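Local structure of acyl-coenzyme A oxidase 1 (Yarrowia lipolytica, 5Y9D) at residues 504-517 / 615-628. The protein catalyses the FAD-dependent oxidation of acyl-CoA to trans-2-enoyl-CoA with release of hydrogen peroxide, in the peroxisomal beta-oxidation of fatty acids. Residues are numbered along the deposited sequence; the frame is centred on the assembly and turned at random.
Sequences ISQNGQGTPREQLL and NILTPGDIDLINSL
A capping box starts helix 619-637 of the C-terminal helical domain, and its acidic member, Asp621, reaches across to Thr511 in the loop that leads into helix 513-516. Thr511 N gives a nearly straight bond (177°) to Asp621 OD1, 2.7 Å away on the syn side, while Thr511 OG1 donates to Asp621 OD2 at 2.9 Å, coming from above the carboxylate plane. From the opposite face, Thr618 N bonds the same OD2; the return bond of the box, Asp621 N to Thr618 OG1, is weak. Two donors on OD2 and one on OD1 thus fix the carboxylate's rotation. With an alanine in place of Asp621, all three donors would probably lose their acceptor, and the loop could drift off the helix start.

Further along, Leu516 lies against the helix: CD1 and CD2 both meet Ile625 CD1, and CB lies 3.8 Å from Leu628 CD1. Leu628 CD2 sits over one face of the Arg513 guanidinium, 3.1 Å above its plane and offset toward the rim near NH2, a position reached by the bend at chi3 (-77°); Arg513 NH1 forms a salt bridge with Glu631. One buried carboxylate thus both caps the helix and ties the loop to it, with apolar packing one and two turns onward.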
# COMPACT_ATOMS: atom_id res chain seq x y z
N ILE A 504 -34.04 17.06 4.06
CA ILE A 504 -33.45 17.62 5.29
C ILE A 504 -33.07 19.10 5.15
O ILE A 504 -32.59 19.53 4.12
CB ILE A 504 -32.27 16.76 5.84
CG1 ILE A 504 -30.88 17.29 5.43
CG2 ILE A 504 -32.41 15.29 5.46
CD1 ILE A 504 -30.17 18.09 6.51
N SER A 505 -33.33 19.89 6.20
CA SER A 505 -32.81 21.26 6.31
C SER A 505 -32.42 21.53 7.76
O SER A 505 -33.18 21.22 8.67
CB SER A 505 -33.82 22.31 5.82
OG SER A 505 -35.06 22.20 6.51
N GLN A 506 -31.24 22.11 7.93
CA GLN A 506 -30.65 22.39 9.25
C GLN A 506 -30.56 23.91 9.49
O GLN A 506 -29.85 24.61 8.77
CB GLN A 506 -29.22 21.80 9.31
CG GLN A 506 -29.07 20.51 10.10
CD GLN A 506 -29.18 20.72 11.60
OE1 GLN A 506 -29.69 19.87 12.31
NE2 GLN A 506 -28.73 21.88 12.07
N ASN A 507 -31.25 24.42 10.50
CA ASN A 507 -31.11 25.83 10.84
C ASN A 507 -29.94 26.10 11.81
O ASN A 507 -29.86 27.17 12.43
CB ASN A 507 -32.42 26.40 11.40
CG ASN A 507 -32.64 27.87 11.02
OD1 ASN A 507 -31.69 28.67 10.98
ND2 ASN A 507 -33.89 28.22 10.72
N GLY A 508 -29.03 25.14 11.94
CA GLY A 508 -27.84 25.29 12.77
C GLY A 508 -28.00 24.92 14.24
O GLY A 508 -27.10 25.17 15.04
N GLN A 509 -29.14 24.32 14.60
CA GLN A 509 -29.42 23.94 15.99
C GLN A 509 -29.03 22.49 16.33
O GLN A 509 -29.34 22.01 17.42
CB GLN A 509 -30.91 24.16 16.31
CG GLN A 509 -31.44 25.56 15.95
CD GLN A 509 -30.61 26.72 16.52
OE1 GLN A 509 -30.03 26.63 17.61
NE2 GLN A 509 -30.55 27.82 15.78
N GLY A 510 -28.34 21.81 15.40
CA GLY A 510 -27.85 20.44 15.61
C GLY A 510 -28.80 19.36 15.12
O GLY A 510 -29.98 19.58 14.94
N THR A 511 -28.26 18.17 14.89
CA THR A 511 -29.05 17.00 14.51
C THR A 511 -29.09 16.06 15.73
O THR A 511 -28.06 15.78 16.33
CB THR A 511 -28.42 16.30 13.28
OG1 THR A 511 -28.15 17.27 12.26
CG2 THR A 511 -29.36 15.20 12.72
N PRO A 512 -30.29 15.57 16.10
CA PRO A 512 -30.34 14.72 17.29
C PRO A 512 -29.77 13.33 17.04
O PRO A 512 -29.54 12.95 15.89
CB PRO A 512 -31.84 14.61 17.58
CG PRO A 512 -32.47 14.70 16.22
CD PRO A 512 -31.59 15.63 15.42
N ARG A 513 -29.57 12.60 18.13
CA ARG A 513 -29.11 11.22 18.09
C ARG A 513 -30.04 10.27 17.29
O ARG A 513 -29.55 9.42 16.55
CB ARG A 513 -28.93 10.71 19.52
CG ARG A 513 -28.94 9.19 19.69
CD ARG A 513 -28.97 8.79 21.15
NE ARG A 513 -27.65 8.95 21.75
CZ ARG A 513 -26.69 8.02 21.73
NH1 ARG A 513 -25.52 8.30 22.30
NH2 ARG A 513 -26.88 6.82 21.16
N GLU A 514 -31.35 10.42 17.46
CA GLU A 514 -32.34 9.51 16.86
C GLU A 514 -32.27 9.54 15.34
O GLU A 514 -32.37 8.51 14.68
CB GLU A 514 -33.78 9.88 17.27
CG GLU A 514 -34.14 9.63 18.73
CD GLU A 514 -33.69 10.75 19.67
OE1 GLU A 514 -33.13 10.43 20.75
OE2 GLU A 514 -33.88 11.94 19.32
N GLN A 515 -32.13 10.74 14.78
CA GLN A 515 -31.98 10.89 13.34
C GLN A 515 -30.63 10.33 12.87
O GLN A 515 -30.55 9.62 11.88
CB GLN A 515 -32.12 12.36 12.94
CG GLN A 515 -33.52 12.89 13.12
CD GLN A 515 -33.60 14.38 12.89
OE1 GLN A 515 -33.04 14.90 11.91
NE2 GLN A 515 -34.29 15.09 13.78
N LEU A 516 -29.59 10.65 13.61
CA LEU A 516 -28.26 10.17 13.29
C LEU A 516 -28.09 8.63 13.35
O LEU A 516 -27.14 8.11 12.78
CB LEU A 516 -27.23 10.87 14.18
CG LEU A 516 -26.85 12.31 13.79
CD1 LEU A 516 -25.84 12.85 14.80
CD2 LEU A 516 -26.31 12.40 12.37
N LEU A 517 -29.00 7.91 14.02
CA LEU A 517 -29.04 6.44 13.96
C LEU A 517 -30.14 5.92 13.03
O LEU A 517 -30.51 4.75 13.11
CB LEU A 517 -29.27 5.84 15.35
CG LEU A 517 -28.09 5.84 16.31
CD1 LEU A 517 -28.55 5.26 17.64
CD2 LEU A 517 -26.92 5.05 15.73
N ASN A 615 -23.97 22.35 4.64
CA ASN A 615 -25.00 22.62 5.66
C ASN A 615 -25.98 21.44 5.83
O ASN A 615 -27.20 21.59 5.70
CB ASN A 615 -25.76 23.92 5.30
CG ASN A 615 -26.66 24.39 6.43
OD1 ASN A 615 -27.89 24.44 6.30
ND2 ASN A 615 -26.04 24.74 7.55
N ILE A 616 -25.42 20.25 6.08
CA ILE A 616 -26.21 19.04 6.35
C ILE A 616 -26.14 18.71 7.85
O ILE A 616 -27.14 18.33 8.46
CB ILE A 616 -25.68 17.85 5.51
CG1 ILE A 616 -26.03 18.05 4.02
CG2 ILE A 616 -26.21 16.52 6.03
CD1 ILE A 616 -25.03 17.46 3.04
N LEU A 617 -24.94 18.86 8.39
CA LEU A 617 -24.66 18.68 9.80
C LEU A 617 -24.11 19.99 10.34
O LEU A 617 -23.59 20.80 9.59
CB LEU A 617 -23.58 17.63 9.97
CG LEU A 617 -23.92 16.24 9.43
CD1 LEU A 617 -22.68 15.34 9.51
CD2 LEU A 617 -25.10 15.63 10.17
N THR A 618 -24.20 20.18 11.65
CA THR A 618 -23.53 21.29 12.31
C THR A 618 -22.24 20.79 12.93
O THR A 618 -22.10 19.59 13.17
CB THR A 618 -24.40 21.87 13.44
OG1 THR A 618 -24.42 20.96 14.55
CG2 THR A 618 -25.80 22.08 12.97
N PRO A 619 -21.28 21.70 13.20
CA PRO A 619 -20.11 21.35 14.02
C PRO A 619 -20.43 20.50 15.26
O PRO A 619 -19.81 19.47 15.46
CB PRO A 619 -19.56 22.71 14.41
CG PRO A 619 -19.84 23.56 13.20
CD PRO A 619 -21.15 23.05 12.61
N GLY A 620 -21.41 20.92 16.05
CA GLY A 620 -21.84 20.15 17.22
C GLY A 620 -22.40 18.75 16.97
O GLY A 620 -22.61 17.98 17.91
N ASP A 621 -22.66 18.42 15.71
CA ASP A 621 -23.03 17.05 15.34
C ASP A 621 -21.81 16.15 15.18
O ASP A 621 -21.94 14.96 15.32
CB ASP A 621 -23.80 17.05 14.03
CG ASP A 621 -25.09 17.83 14.11
OD1 ASP A 621 -25.64 17.94 15.23
OD2 ASP A 621 -25.55 18.33 13.06
N ILE A 622 -20.64 16.73 14.92
CA ILE A 622 -19.40 15.96 14.71
C ILE A 622 -18.96 15.28 16.00
O ILE A 622 -18.61 14.10 16.01
CB ILE A 622 -18.24 16.86 14.22
CG1 ILE A 622 -18.62 17.63 12.95
CG2 ILE A 622 -16.99 16.03 13.99
CD1 ILE A 622 -19.39 16.82 11.91
N ASP A 623 -18.97 16.03 17.09
CA ASP A 623 -18.75 15.45 18.40
C ASP A 623 -19.68 14.24 18.58
O ASP A 623 -19.24 13.14 18.91
CB ASP A 623 -19.02 16.47 19.50
CG ASP A 623 -18.17 17.71 19.36
OD1 ASP A 623 -17.01 17.69 19.84
OD2 ASP A 623 -18.66 18.69 18.73
N LEU A 624 -20.96 14.44 18.32
CA LEU A 624 -21.91 13.37 18.50
C LEU A 624 -21.65 12.17 17.57
O LEU A 624 -21.87 11.04 17.98
CB LEU A 624 -23.34 13.88 18.31
CG LEU A 624 -24.35 13.47 19.39
CD1 LEU A 624 -25.76 13.81 18.91
CD2 LEU A 624 -24.24 12.00 19.78
N ILE A 625 -21.19 12.41 16.33
CA ILE A 625 -20.93 11.33 15.37
C ILE A 625 -19.82 10.44 15.90
O ILE A 625 -19.95 9.23 15.88
CB ILE A 625 -20.47 11.82 13.96
CG1 ILE A 625 -21.46 12.81 13.33
CG2 ILE A 625 -20.29 10.63 13.02
CD1 ILE A 625 -22.90 12.44 13.54
N ASN A 626 -18.74 11.06 16.36
CA ASN A 626 -17.62 10.36 16.95
C ASN A 626 -18.00 9.40 18.07
O ASN A 626 -17.52 8.28 18.09
CB ASN A 626 -16.58 11.35 17.47
CG ASN A 626 -15.98 12.21 16.37
OD1 ASN A 626 -15.92 13.44 16.51
ND2 ASN A 626 -15.55 11.58 15.27
N SER A 627 -18.87 9.84 18.99
CA SER A 627 -19.36 9.00 20.08
C SER A 627 -20.16 7.81 19.59
O SER A 627 -20.01 6.69 20.11
CB SER A 627 -20.26 9.81 21.03
OG SER A 627 -19.50 10.54 21.97
N LEU A 628 -21.07 8.06 18.64
CA LEU A 628 -21.88 7.00 18.05
C LEU A 628 -21.01 5.90 17.37
O LEU A 628 -21.28 4.72 17.53
CB LEU A 628 -22.90 7.58 17.06
CG LEU A 628 -24.03 8.45 17.63
CD1 LEU A 628 -25.06 8.76 16.55
CD2 LEU A 628 -24.73 7.81 18.82